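Uncharacterized protein (Bacteroides eggerthii, PDB 4GDZ) is of unknown function but belongs to the DUF4251 family and folds into an antiparallel beta sheet, with a magnesium ion bound in the crystal. Local coordinates at residues 110-122 with 128-140. Residues are numbered along the deposited sequence; the frame is centred on the assembly and turned at random. Where two conformers were deposited one is given.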
loop_
_atom_site.group_PDB
_atom_site.type_symbol
_atom_site.label_atom_id
_atom_site.label_comp_id
_atom_site.label_asym_id
_atom_site.label_seq_id
_atom_site.Cartn_x
_atom_site.Cartn_y
_atom_site.Cartn_z
ATOM N N THR A 110 -21.804 3.104 0.350
ATOM C CA THR A 110 -21.354 3.534 -0.994
ATOM C C THR A 110 -21.148 5.024 -0.971
ATOM O O THR A 110 -22.003 5.740 -0.488
ATOM C CB THR A 110 -22.391 3.180 -2.077
ATOM O OG1 THR A 110 -22.607 1.775 -2.051
ATOM C CG2 THR A 110 -21.946 3.612 -3.494
ATOM N N ASP A 111 -20.012 5.513 -1.451
ATOM C CA ASP A 111 -19.795 6.968 -1.448
ATOM C C ASP A 111 -20.328 7.577 -2.747
ATOM O O ASP A 111 -20.825 6.861 -3.623
ATOM C CB ASP A 111 -18.320 7.335 -1.184
ATOM C CG ASP A 111 -17.397 6.989 -2.339
ATOM O OD1 ASP A 111 -17.879 6.674 -3.449
ATOM O OD2 ASP A 111 -16.177 7.046 -2.133
ATOM N N LYS A 112 -20.225 8.891 -2.861
ATOM C CA LYS A 112 -20.727 9.624 -4.028
ATOM C C LYS A 112 -20.000 9.261 -5.339
ATOM O O LYS A 112 -20.517 9.509 -6.418
ATOM C CB LYS A 112 -20.660 11.142 -3.765
ATOM C CG LYS A 112 -19.252 11.674 -3.466
ATOM C CD LYS A 112 -19.257 13.097 -2.914
ATOM C CE LYS A 112 -17.849 13.541 -2.542
ATOM N NZ LYS A 112 -17.810 14.931 -2.008
ATOM N N ARG A 113 -18.809 8.684 -5.238
ATOM C CA ARG A 113 -18.029 8.273 -6.404
ATOM C C ARG A 113 -18.286 6.830 -6.834
ATOM O O ARG A 113 -17.704 6.386 -7.817
ATOM C CB ARG A 113 -16.531 8.426 -6.114
ATOM C CG ARG A 113 -16.101 9.835 -5.727
ATOM C CD ARG A 113 -14.642 9.866 -5.284
ATOM N NE ARG A 113 -14.110 11.233 -5.221
ATOM C CZ ARG A 113 -14.103 12.027 -4.143
ATOM N NH1 ARG A 113 -14.605 11.630 -2.974
ATOM N NH2 ARG A 113 -13.579 13.248 -4.235
ATOM N N GLY A 114 -19.127 6.095 -6.104
ATOM C CA GLY A 114 -19.371 4.672 -6.404
ATOM C C GLY A 114 -18.397 3.680 -5.783
ATOM O O GLY A 114 -18.441 2.501 -6.110
ATOM N N ASN A 115 -17.528 4.133 -4.871
ATOM C CA ASN A 115 -16.716 3.189 -4.082
ATOM C C ASN A 115 -17.607 2.527 -3.045
ATOM O O ASN A 115 -18.482 3.176 -2.480
ATOM C CB ASN A 115 -15.528 3.863 -3.397
ATOM C CG ASN A 115 -14.692 4.689 -4.364
ATOM O OD1 ASN A 115 -14.186 4.180 -5.366
ATOM N ND2 ASN A 115 -14.579 5.972 -4.082
ATOM N N ILE A 116 -17.392 1.234 -2.828
ATOM C CA ILE A 116 -18.214 0.422 -1.925
ATOM C C ILE A 116 -17.331 -0.177 -0.844
ATOM O O ILE A 116 -16.234 -0.656 -1.117
ATOM C CB ILE A 116 -18.960 -0.700 -2.692
ATOM C CG1 ILE A 116 -19.963 -0.071 -3.671
ATOM C CG2 ILE A 116 -19.689 -1.659 -1.741
ATOM C CD1 ILE A 116 -20.596 -1.078 -4.605
ATOM N N ASN A 117 -17.785 -0.071 0.394
ATOM C CA ASN A 117 -17.148 -0.738 1.543
ATOM C C ASN A 117 -18.238 -1.639 2.134
ATOM O O ASN A 117 -19.351 -1.162 2.391
ATOM C CB ASN A 117 -16.756 0.290 2.602
ATOM C CG ASN A 117 -15.611 1.208 2.188
ATOM O OD1 ASN A 117 -14.925 1.032 1.160
ATOM N ND2 ASN A 117 -15.401 2.208 2.995
ATOM N N CYS A 118 -17.935 -2.906 2.368
ATOM C CA CYS A 118 -18.904 -3.894 2.839
ATOM C C CYS A 118 -18.287 -4.824 3.889
ATOM O O CYS A 118 -17.132 -5.196 3.754
ATOM C CB CYS A 118 -19.369 -4.725 1.635
ATOM S SG CYS A 118 -20.531 -6.074 1.989
ATOM N N SER A 119 -19.065 -5.246 4.878
ATOM C CA SER A 119 -18.607 -6.244 5.846
ATOM C C SER A 119 -19.689 -7.262 6.057
ATOM O O SER A 119 -20.893 -6.981 5.855
ATOM C CB SER A 119 -18.171 -5.606 7.195
ATOM O OG SER A 119 -19.274 -5.173 7.976
ATOM N N PHE A 120 -19.266 -8.436 6.488
ATOM C CA PHE A 120 -20.169 -9.524 6.829
ATOM C C PHE A 120 -19.366 -10.616 7.519
ATOM O O PHE A 120 -18.127 -10.589 7.513
ATOM C CB PHE A 120 -20.927 -10.066 5.593
ATOM C CG PHE A 120 -20.043 -10.567 4.486
ATOM C CD1 PHE A 120 -19.590 -9.709 3.507
ATOM C CD2 PHE A 120 -19.690 -11.914 4.408
ATOM C CE1 PHE A 120 -18.769 -10.159 2.488
ATOM C CE2 PHE A 120 -18.889 -12.368 3.378
ATOM C CZ PHE A 120 -18.418 -11.488 2.430
ATOM N N SER A 121 -20.073 -11.544 8.161
ATOM C CA SER A 121 -19.462 -12.727 8.753
ATOM C C SER A 121 -19.987 -14.008 8.110
ATOM O O SER A 121 -21.135 -14.067 7.678
ATOM C CB SER A 121 -19.697 -12.770 10.266
ATOM O OG SER A 121 -18.778 -11.874 10.881
ATOM N N ILE A 122 -19.109 -15.002 8.025
ATOM C CA ILE A 122 -19.472 -16.379 7.617
ATOM C C ILE A 122 -19.312 -17.238 8.849
ATOM O O ILE A 122 -18.233 -17.256 9.450
ATOM C CB ILE A 122 -18.589 -16.892 6.465
ATOM C CG1 ILE A 122 -18.770 -15.999 5.233
ATOM C CG2 ILE A 122 -18.931 -18.352 6.119
ATOM C CD1 ILE A 122 -17.899 -16.380 4.062
ATOM N N SER A 128 -15.618 -19.201 12.702
ATOM C CA SER A 128 -16.235 -18.151 11.881
ATOM C C SER A 128 -15.168 -17.222 11.369
ATOM O O SER A 128 -14.019 -17.267 11.823
ATOM C CB SER A 128 -17.279 -17.384 12.702
ATOM O OG SER A 128 -16.648 -16.710 13.782
ATOM N N ALA A 129 -15.530 -16.384 10.417
ATOM C CA ALA A 129 -14.595 -15.374 9.907
ATOM C C ALA A 129 -15.378 -14.099 9.647
ATOM O O ALA A 129 -16.466 -14.139 9.078
ATOM C CB ALA A 129 -13.889 -15.822 8.612
ATOM N N GLN A 130 -14.803 -12.977 10.074
ATOM C CA GLN A 130 -15.301 -11.645 9.733
ATOM C C GLN A 130 -14.581 -11.108 8.485
ATOM O O GLN A 130 -13.356 -11.197 8.361
ATOM C CB GLN A 130 -15.123 -10.707 10.914
ATOM C CG GLN A 130 -15.739 -9.343 10.645
ATOM C CD GLN A 130 -15.826 -8.566 11.917
ATOM O OE1 GLN A 130 -14.804 -8.239 12.516
ATOM N NE2 GLN A 130 -17.041 -8.301 12.357
ATOM N N ILE A 131 -15.370 -10.609 7.543
ATOM C CA ILE A 131 -14.921 -10.251 6.196
ATOM C C ILE A 131 -15.156 -8.752 5.959
ATOM O O ILE A 131 -16.247 -8.263 6.239
ATOM C CB ILE A 131 -15.741 -11.012 5.124
ATOM C CG1 ILE A 131 -15.887 -12.518 5.471
ATOM C CG2 ILE A 131 -15.131 -10.790 3.744
ATOM C CD1 ILE A 131 -14.594 -13.300 5.518
ATOM N N PHE A 132 -14.169 -8.057 5.421
ATOM C CA PHE A 132 -14.302 -6.660 5.001
ATOM C C PHE A 132 -13.840 -6.576 3.554
ATOM O O PHE A 132 -12.738 -6.976 3.226
ATOM C CB PHE A 132 -13.474 -5.724 5.888
ATOM C CG PHE A 132 -13.518 -4.259 5.459
ATOM C CD1 PHE A 132 -14.717 -3.536 5.483
ATOM C CD2 PHE A 132 -12.391 -3.636 4.955
ATOM C CE1 PHE A 132 -14.778 -2.218 5.061
ATOM C CE2 PHE A 132 -12.440 -2.308 4.558
ATOM C CZ PHE A 132 -13.638 -1.600 4.601
ATOM N N LEU A 133 -14.693 -6.044 2.696
ATOM C CA LEU A 133 -14.466 -6.022 1.252
ATOM C C LEU A 133 -14.640 -4.605 0.737
ATOM O O LEU A 133 -15.602 -3.915 1.099
ATOM C CB LEU A 133 -15.457 -6.995 0.586
ATOM C CG LEU A 133 -15.564 -7.158 -0.932
ATOM C CD1 LEU A 133 -16.437 -8.369 -1.222
ATOM C CD2 LEU A 133 -16.171 -5.921 -1.567
ATOM N N THR A 134 -13.711 -4.166 -0.122
ATOM C CA THR A 134 -13.760 -2.839 -0.707
ATOM C C THR A 134 -13.642 -2.966 -2.227
ATOM O O THR A 134 -12.902 -3.810 -2.735
ATOM C CB THR A 134 -12.638 -1.918 -0.195
ATOM O OG1 THR A 134 -11.376 -2.524 -0.507
ATOM C CG2 THR A 134 -12.785 -1.686 1.313
ATOM N N LEU A 135 -14.423 -2.153 -2.928
ATOM C CA LEU A 135 -14.452 -2.109 -4.393
ATOM C C LEU A 135 -14.305 -0.658 -4.794
ATOM O O LEU A 135 -15.116 0.178 -4.417
ATOM C CB LEU A 135 -15.787 -2.689 -4.928
ATOM C CG LEU A 135 -16.065 -2.660 -6.442
ATOM C CD1 LEU A 135 -15.182 -3.656 -7.166
ATOM C CD2 LEU A 135 -17.538 -2.941 -6.740
ATOM N N THR A 136 -13.276 -0.352 -5.562
ATOM C CA THR A 136 -13.105 0.988 -6.119
ATOM C C THR A 136 -13.929 1.144 -7.434
ATOM O O THR A 136 -14.038 0.207 -8.239
ATOM C CB THR A 136 -11.603 1.298 -6.319
ATOM O OG1 THR A 136 -10.961 1.272 -5.036
ATOM C CG2 THR A 136 -11.374 2.697 -6.938
ATOM N N ASN A 137 -14.540 2.309 -7.612
ATOM C CA ASN A 137 -15.263 2.630 -8.854
ATOM C C ASN A 137 -14.403 2.347 -10.100
ATOM O O ASN A 137 -13.169 2.466 -10.069
ATOM C CB ASN A 137 -15.724 4.098 -8.841
ATOM C CG ASN A 137 -16.443 4.513 -10.129
ATOM O OD1 ASN A 137 -17.437 3.907 -10.542
ATOM N ND2 ASN A 137 -15.939 5.562 -10.765
ATOM N N GLY A 138 -15.062 1.939 -11.184
ATOM C CA GLY A 138 -14.422 1.863 -12.490
ATOM C C GLY A 138 -13.894 0.503 -12.897
ATOM O O GLY A 138 -13.552 0.307 -14.052
ATOM N N ASP A 139 -13.818 -0.453 -11.975
ATOM C CA ASP A 139 -13.326 -1.775 -12.337
ATOM C C ASP A 139 -13.918 -2.792 -11.347
ATOM O O ASP A 139 -14.691 -2.415 -10.462
ATOM C CB ASP A 139 -11.783 -1.758 -12.295
ATOM C CG ASP A 139 -11.144 -2.983 -12.952
ATOM O OD1 ASP A 139 -11.753 -3.587 -13.867
ATOM O OD2 ASP A 139 -10.028 -3.349 -12.523
ATOM N N ASN A 140 -13.576 -4.069 -11.501
ATOM C CA ASN A 140 -14.020 -5.084 -10.542
ATOM C C ASN A 140 -12.909 -5.631 -9.653
ATOM O O ASN A 140 -13.087 -6.697 -9.065
ATOM C CB ASN A 140 -14.770 -6.221 -11.258
ATOM C CG ASN A 140 -13.866 -7.073 -12.115
ATOM O OD1 ASN A 140 -12.810 -6.627 -12.562
ATOM N ND2 ASN A 140 -14.286 -8.311 -12.359
HETATM O O HOH W 1 -19.460 -9.227 11.048
#
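Strands 116-122 and 128-135 form an antiparallel beta hairpin, in which the hydrogen-bonded pairs I116-L135, C118-L133, F120-I131 and I122-A129 alternate with non-hydrogen-bonded ones; I131 N reaches F120 O at 2.8 Å. F120 has CG between its backbone N and carbonyl carbon (chi1 58°), which swings the ring over its cross-strand neighbour: CB of I131 lies 3.9 Å from the ring centroid in a CH-pi contact, and in the conformer given, CG2 of I131 comes 3.6 Å from F120 CZ. On the same face I116 and L135 run side by side, and I116 CD1 lies 4.2 Å from L135 CD2. The opposite face bears F132, whose CD1 comes within 3.4 Å of C118 O, and a water that joins S121 OG to Q130 NE2. Beyond the strands, N115 OD1 accepts the N137 backbone N-H at 2.9 Å (N-H...O 171°), while its ND2 gives a 2.7 Å bond to the syn lone pair of D111 OD2, tying the 111-114 turn to the 136-139 turn. With an alanine here in place of the amide, both bonds go, which is likely to leave N137 N without this acceptor and the D111 carboxylate less firmly fixed. The hairpin lies between strands 102-110 and 141-148; V39 and L42 of helix 28-44 pack on I116, and Y88 of the second subunit meets the F132 ring edge-to-face.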